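Local atomic coordinates of jasmonate-induced oxygenase 2 (Arabidopsis thaliana, PDB entry 6LSV), a protein that catalyses the hydroxylation of the plant hormone jasmonate to 12-hydroxyjasmonate, using 2-oxoglutarate, molecular oxygen and a bound iron ion. Residues H147-N152 and V164-G169; W154-F157 and I161-V164. All blocks are in the same frame, centred on the assembly; numbering follows the deposited sequence.

Contact 1 of 2, residues H147-N152 and V164-G169; sequences HLKDFN and VIDEYG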
loop_
_atom_site.group_PDB
_atom_site.type_symbol
_atom_site.label_atom_id
_atom_site.label_comp_id
_atom_site.label_asym_id
_atom_site.label_seq_id
_atom_site.Cartn_x
_atom_site.Cartn_y
_atom_site.Cartn_z
ATOM N N HIS A 147 -16.353 2.479 -13.672
ATOM C CA HIS A 147 -15.937 3.156 -14.894
ATOM C C HIS A 147 -14.423 3.239 -15.032
ATOM O O HIS A 147 -13.937 3.601 -16.109
ATOM C CB HIS A 147 -16.549 4.558 -14.967
ATOM C CG HIS A 147 -16.001 5.520 -13.961
ATOM N ND1 HIS A 147 -14.893 6.303 -14.206
ATOM C CD2 HIS A 147 -16.422 5.843 -12.715
ATOM C CE1 HIS A 147 -14.648 7.059 -13.151
ATOM N NE2 HIS A 147 -15.562 6.800 -12.232
ATOM N N LEU A 148 -13.670 2.915 -13.979
ATOM C CA LEU A 148 -12.219 2.832 -14.058
ATOM C C LEU A 148 -11.717 1.410 -14.238
ATOM O O LEU A 148 -10.549 1.221 -14.598
ATOM C CB LEU A 148 -11.584 3.427 -12.796
ATOM C CG LEU A 148 -11.835 4.916 -12.563
ATOM C CD1 LEU A 148 -11.093 5.391 -11.330
ATOM C CD2 LEU A 148 -11.413 5.705 -13.790
ATOM N N LYS A 149 -12.564 0.414 -13.998
ATOM C CA LYS A 149 -12.155 -0.978 -14.096
ATOM C C LYS A 149 -12.151 -1.417 -15.553
ATOM O O LYS A 149 -13.121 -1.193 -16.284
ATOM C CB LYS A 149 -13.087 -1.862 -13.272
ATOM C CG LYS A 149 -12.714 -3.331 -13.277
ATOM C CD LYS A 149 -13.556 -4.096 -12.275
ATOM C CE LYS A 149 -13.693 -5.550 -12.669
ATOM N NZ LYS A 149 -14.545 -6.295 -11.703
ATOM N N ASP A 150 -11.057 -2.050 -15.969
ATOM C CA ASP A 150 -10.847 -2.384 -17.374
ATOM C C ASP A 150 -9.928 -3.596 -17.433
ATOM O O ASP A 150 -8.731 -3.482 -17.150
ATOM C CB ASP A 150 -10.253 -1.193 -18.123
ATOM C CG ASP A 150 -9.973 -1.488 -19.584
ATOM O OD1 ASP A 150 -10.376 -2.562 -20.080
ATOM O OD2 ASP A 150 -9.342 -0.631 -20.240
ATOM N N PHE A 151 -10.488 -4.749 -17.814
ATOM C CA PHE A 151 -9.699 -5.975 -17.891
ATOM C C PHE A 151 -8.583 -5.873 -18.922
ATOM O O PHE A 151 -7.571 -6.573 -18.808
ATOM C CB PHE A 151 -10.603 -7.159 -18.224
ATOM C CG PHE A 151 -11.663 -7.420 -17.200
ATOM C CD1 PHE A 151 -11.320 -7.796 -15.914
ATOM C CD2 PHE A 151 -13.001 -7.296 -17.525
ATOM C CE1 PHE A 151 -12.293 -8.043 -14.967
ATOM C CE2 PHE A 151 -13.980 -7.540 -16.583
ATOM C CZ PHE A 151 -13.625 -7.914 -15.301
ATOM N N ASN A 152 -8.749 -5.020 -19.936
ATOM C CA ASN A 152 -7.731 -4.914 -20.976
ATOM C C ASN A 152 -6.451 -4.276 -20.455
ATOM O O ASN A 152 -5.370 -4.532 -20.998
ATOM C CB ASN A 152 -8.271 -4.123 -22.166
ATOM C CG ASN A 152 -9.539 -4.728 -22.739
ATOM O OD1 ASN A 152 -9.718 -5.948 -22.735
ATOM N ND2 ASN A 152 -10.429 -3.875 -23.234
ATOM N N VAL A 164 -8.415 -14.473 -10.964
ATOM C CA VAL A 164 -7.948 -14.425 -9.583
ATOM C C VAL A 164 -7.921 -12.988 -9.074
ATOM O O VAL A 164 -8.207 -12.731 -7.899
ATOM C CB VAL A 164 -6.571 -15.099 -9.460
ATOM C CG1 VAL A 164 -6.110 -15.102 -8.014
ATOM C CG2 VAL A 164 -6.633 -16.521 -9.994
ATOM N N ILE A 165 -7.575 -12.031 -9.941
ATOM C CA ILE A 165 -7.592 -10.625 -9.539
ATOM C C ILE A 165 -9.013 -10.191 -9.200
ATOM O O ILE A 165 -9.263 -9.572 -8.159
ATOM C CB ILE A 165 -6.987 -9.735 -10.641
ATOM C CG1 ILE A 165 -5.481 -9.960 -10.771
ATOM C CG2 ILE A 165 -7.255 -8.270 -10.346
ATOM C CD1 ILE A 165 -4.921 -9.464 -12.098
ATOM N N ASP A 166 -9.969 -10.516 -10.078
ATOM C CA ASP A 166 -11.344 -10.063 -9.890
ATOM C C ASP A 166 -11.948 -10.618 -8.605
ATOM O O ASP A 166 -12.641 -9.901 -7.874
ATOM C CB ASP A 166 -12.196 -10.463 -11.095
ATOM C CG ASP A 166 -13.316 -9.479 -11.364
ATOM O OD1 ASP A 166 -13.065 -8.261 -11.273
ATOM O OD2 ASP A 166 -14.447 -9.923 -11.658
ATOM N N GLU A 167 -11.698 -11.895 -8.311
ATOM C CA GLU A 167 -12.250 -12.471 -7.092
ATOM C C GLU A 167 -11.503 -11.973 -5.860
ATOM O O GLU A 167 -12.130 -11.639 -4.848
ATOM C CB GLU A 167 -12.221 -13.998 -7.168
ATOM C CG GLU A 167 -13.142 -14.665 -6.156
ATOM C CD GLU A 167 -12.726 -16.085 -5.820
ATOM O OE1 GLU A 167 -11.914 -16.663 -6.571
ATOM O OE2 GLU A 167 -13.207 -16.617 -4.797
ATOM N N TYR A 168 -10.171 -11.907 -5.931
ATOM C CA TYR A 168 -9.391 -11.343 -4.833
ATOM C C TYR A 168 -9.845 -9.923 -4.521
ATOM O O TYR A 168 -10.057 -9.568 -3.356
ATOM C CB TYR A 168 -7.905 -11.377 -5.185
ATOM C CG TYR A 168 -6.957 -11.006 -4.067
ATOM C CD1 TYR A 168 -6.587 -11.935 -3.100
ATOM C CD2 TYR A 168 -6.402 -9.736 -4.001
ATOM C CE1 TYR A 168 -5.704 -11.597 -2.087
ATOM C CE2 TYR A 168 -5.521 -9.390 -2.997
ATOM C CZ TYR A 168 -5.175 -10.319 -2.041
ATOM O OH TYR A 168 -4.296 -9.962 -1.044
ATOM N N GLY A 169 -10.018 -9.100 -5.560
ATOM C CA GLY A 169 -10.523 -7.753 -5.348
ATOM C C GLY A 169 -11.911 -7.738 -4.734
ATOM O O GLY A 169 -12.202 -6.922 -3.855
#
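K149 reaches across from the loop and lays its ammonium end against the carboxylate of D166 on the helix, while its CE passes above the outer rim of the F151 ring, CE lying 3.5 Å from CZ of F151. The lysine CG stands anti to the backbone N (chi1 -178°) and every later torsion is extended, which carries NZ the full length of the chain to its partner. There it forms a salt bridge through OD1 of D166; the modelled separation of 2.5 Å between NZ of K149 and OD1 of D166 is very short, and its exact value is doubtful at this resolution. OD2 of D166 sits farther off, 3.6 Å from NZ of K149, so the grip is one-sided. The two side chains cross at about a right angle.

F151 supplies a second, apolar neighbour. Its ring presents an edge to the carboxylate, with OD1 of D166 near the ring plane and 3.8 Å from CE1 of F151; the planes of ring and carboxylate stand 76° apart. The carboxylate oxygen thus faces the weakly positive C-H rim of the phenyl. D150, between K149 and F151 in sequence, turns elsewhere: its OD1 accepts a hydrogen bond from N of N152 at 3.0 Å in an Asx turn, and its OD2 pairs with K153.

The same turns of the helix also pack against helix 87-102, with I165 on W97 and Y168 on A93. This surface ion pair, bordered by the F151 edge and packed against W154, joins the connection following strand 137-144 to the long helix 161-186 flanking the jelly-roll core of a 2-oxoglutarate-dependent dioxygenase.

Contact 2 of 2, residues W154-F157 and I161-V164; sequences WPSF and IREV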
loop_
_atom_site.group_PDB
_atom_site.type_symbol
_atom_site.label_atom_id
_atom_site.label_comp_id
_atom_site.label_asym_id
_atom_site.label_seq_id
_atom_site.Cartn_x
_atom_site.Cartn_y
_atom_site.Cartn_z
ATOM N N TRP A 154 -5.310 -5.027 -17.587
ATOM C CA TRP A 154 -4.799 -6.045 -16.689
ATOM C C TRP A 154 -3.846 -6.968 -17.432
ATOM O O TRP A 154 -3.837 -7.004 -18.665
ATOM C CB TRP A 154 -5.952 -6.863 -16.097
ATOM C CG TRP A 154 -6.867 -6.082 -15.206
ATOM C CD1 TRP A 154 -6.918 -4.725 -15.058
ATOM C CD2 TRP A 154 -7.866 -6.617 -14.334
ATOM N NE1 TRP A 154 -7.892 -4.384 -14.152
ATOM C CE2 TRP A 154 -8.488 -5.529 -13.692
ATOM C CE3 TRP A 154 -8.296 -7.914 -14.036
ATOM C CZ2 TRP A 154 -9.515 -5.698 -12.768
ATOM C CZ3 TRP A 154 -9.318 -8.079 -13.120
ATOM C CH2 TRP A 154 -9.915 -6.978 -12.495
ATOM N N PRO A 155 -3.008 -7.722 -16.714
ATOM C CA PRO A 155 -2.109 -8.657 -17.400
ATOM C C PRO A 155 -2.852 -9.757 -18.122
ATOM O O PRO A 155 -4.085 -9.847 -18.074
ATOM C CB PRO A 155 -1.247 -9.224 -16.264
ATOM C CG PRO A 155 -1.352 -8.251 -15.184
ATOM C CD PRO A 155 -2.725 -7.666 -15.272
ATOM N N SER A 156 -2.093 -10.633 -18.769
ATOM C CA SER A 156 -2.742 -11.631 -19.600
ATOM C C SER A 156 -2.078 -13.000 -19.540
ATOM O O SER A 156 -2.773 -14.016 -19.649
ATOM C CB SER A 156 -2.798 -11.135 -21.039
ATOM O OG SER A 156 -3.646 -11.920 -21.862
ATOM N N PHE A 157 -0.747 -13.053 -19.371
ATOM C CA PHE A 157 -0.036 -14.305 -19.590
ATOM C C PHE A 157 -0.494 -15.447 -18.683
ATOM O O PHE A 157 -0.858 -16.506 -19.206
ATOM C CB PHE A 157 1.476 -14.135 -19.462
ATOM C CG PHE A 157 2.193 -15.442 -19.257
ATOM C CD1 PHE A 157 2.274 -16.365 -20.292
ATOM C CD2 PHE A 157 2.720 -15.784 -18.019
ATOM C CE1 PHE A 157 2.906 -17.582 -20.110
ATOM C CE2 PHE A 157 3.352 -17.001 -17.836
ATOM C CZ PHE A 157 3.444 -17.899 -18.882
ATOM N N ILE A 161 -4.958 -15.254 -14.265
ATOM C CA ILE A 161 -4.642 -14.115 -13.402
ATOM C C ILE A 161 -5.821 -13.152 -13.310
ATOM O O ILE A 161 -6.120 -12.627 -12.231
ATOM C CB ILE A 161 -3.354 -13.408 -13.876
ATOM C CG1 ILE A 161 -2.845 -12.451 -12.793
ATOM C CG2 ILE A 161 -3.559 -12.666 -15.196
ATOM C CD1 ILE A 161 -1.491 -11.839 -13.095
ATOM N N ARG A 162 -6.528 -12.926 -14.418
ATOM C CA ARG A 162 -7.611 -11.949 -14.393
ATOM C C ARG A 162 -8.799 -12.442 -13.582
ATOM O O ARG A 162 -9.507 -11.635 -12.970
ATOM C CB ARG A 162 -8.044 -11.604 -15.814
ATOM C CG ARG A 162 -6.946 -10.957 -16.623
ATOM C CD ARG A 162 -7.488 -10.373 -17.896
ATOM N NE ARG A 162 -6.441 -9.719 -18.669
ATOM C CZ ARG A 162 -6.638 -9.154 -19.854
ATOM N NH1 ARG A 162 -7.847 -9.159 -20.399
ATOM N NH2 ARG A 162 -5.628 -8.577 -20.490
ATOM N N GLU A 163 -9.037 -13.755 -13.562
ATOM C CA GLU A 163 -10.103 -14.285 -12.723
ATOM C C GLU A 163 -9.705 -14.283 -11.254
ATOM O O GLU A 163 -10.561 -14.094 -10.381
ATOM C CB GLU A 163 -10.475 -15.692 -13.185
ATOM C CG GLU A 163 -11.083 -15.724 -14.577
ATOM C CD GLU A 163 -11.349 -17.133 -15.073
ATOM O OE1 GLU A 163 -10.398 -17.944 -15.108
ATOM O OE2 GLU A 163 -12.512 -17.427 -15.429
ATOM N N VAL A 164 -8.415 -14.473 -10.964
ATOM C CA VAL A 164 -7.948 -14.425 -9.583
ATOM C C VAL A 164 -7.921 -12.988 -9.074
ATOM O O VAL A 164 -8.207 -12.731 -7.899
ATOM C CB VAL A 164 -6.571 -15.099 -9.460
ATOM C CG1 VAL A 164 -6.110 -15.102 -8.014
ATOM C CG2 VAL A 164 -6.633 -16.521 -9.994
#
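The guanidinium of R162 has the hydroxyl of S156 over one face and the carbonyl oxygen of P155 at its edge, near the plane; the carbonyl of W154 meets it obliquely. The indole of W154 stands nearly upright to this group, the planes 82° apart, and takes the helix backbone at its own edge: the carbonyl O of R162 lies in the ring plane, 3.6 Å from CZ3 of W154.

R162 leaves the helix with CG anti to its carbonyl carbon (chi1 -63°) and runs extended from CG to NE, a shape that carries the guanidinium from the first helical turn to the two loop carbonyls. NE gives a nearly straight hydrogen bond (164°) to O of P155, though the 2.4 Å modelled between those two atoms is too short to be trusted in detail. NH2 adds a weak bond to the same oxygen, 3.1 Å from NH2 of R162 to O of P155. A further weak bond, 3.0 Å, runs from NH2 of R162 to O of W154. As modelled, the guanidinium addresses two consecutive carbonyls, but two of the three bonds are weak and the NE one is doubtfully short.

Next to these polar contacts I161 and P155 meet through apolar atoms. CD1 of I161 comes within 4.1 Å of CB of P155, the two side chains crossing at about a right angle, and CG2 of I161 approaches the P155 carbonyl. P155 also packs on W97 and F100 of helix 87-102 and on Y139. W154 reaches L141 and L143, which belong to strand 137-144. The loop is thereby folded back on the first turn of helix 161-186, at the strand-to-helix connection beside the major sheet of the jelly-roll fold.

How the contacts relate
Contacts 1 and 2 fix one connection at successive points onto helix 161-186, sharing V164, with centres about 9 Å apart. W154 of contact 2 joins them: its CZ3 lies 3.5 Å from CG2 of I165, its CH2 3.6 Å from OD1 of D166, and its ring meets that of F151 edge-to-face. The carbonyl of F151 also packs near the R162 guanidinium. Contact 1 is at the surface, away from the annotated sites, whereas contact 2 is largely buried. The P155 side chain is about 12 Å from that of R208, a jasmonate-binding residue, and the W154 side chain about 14 Å from bound jasmonate; neither contact lines the pocket.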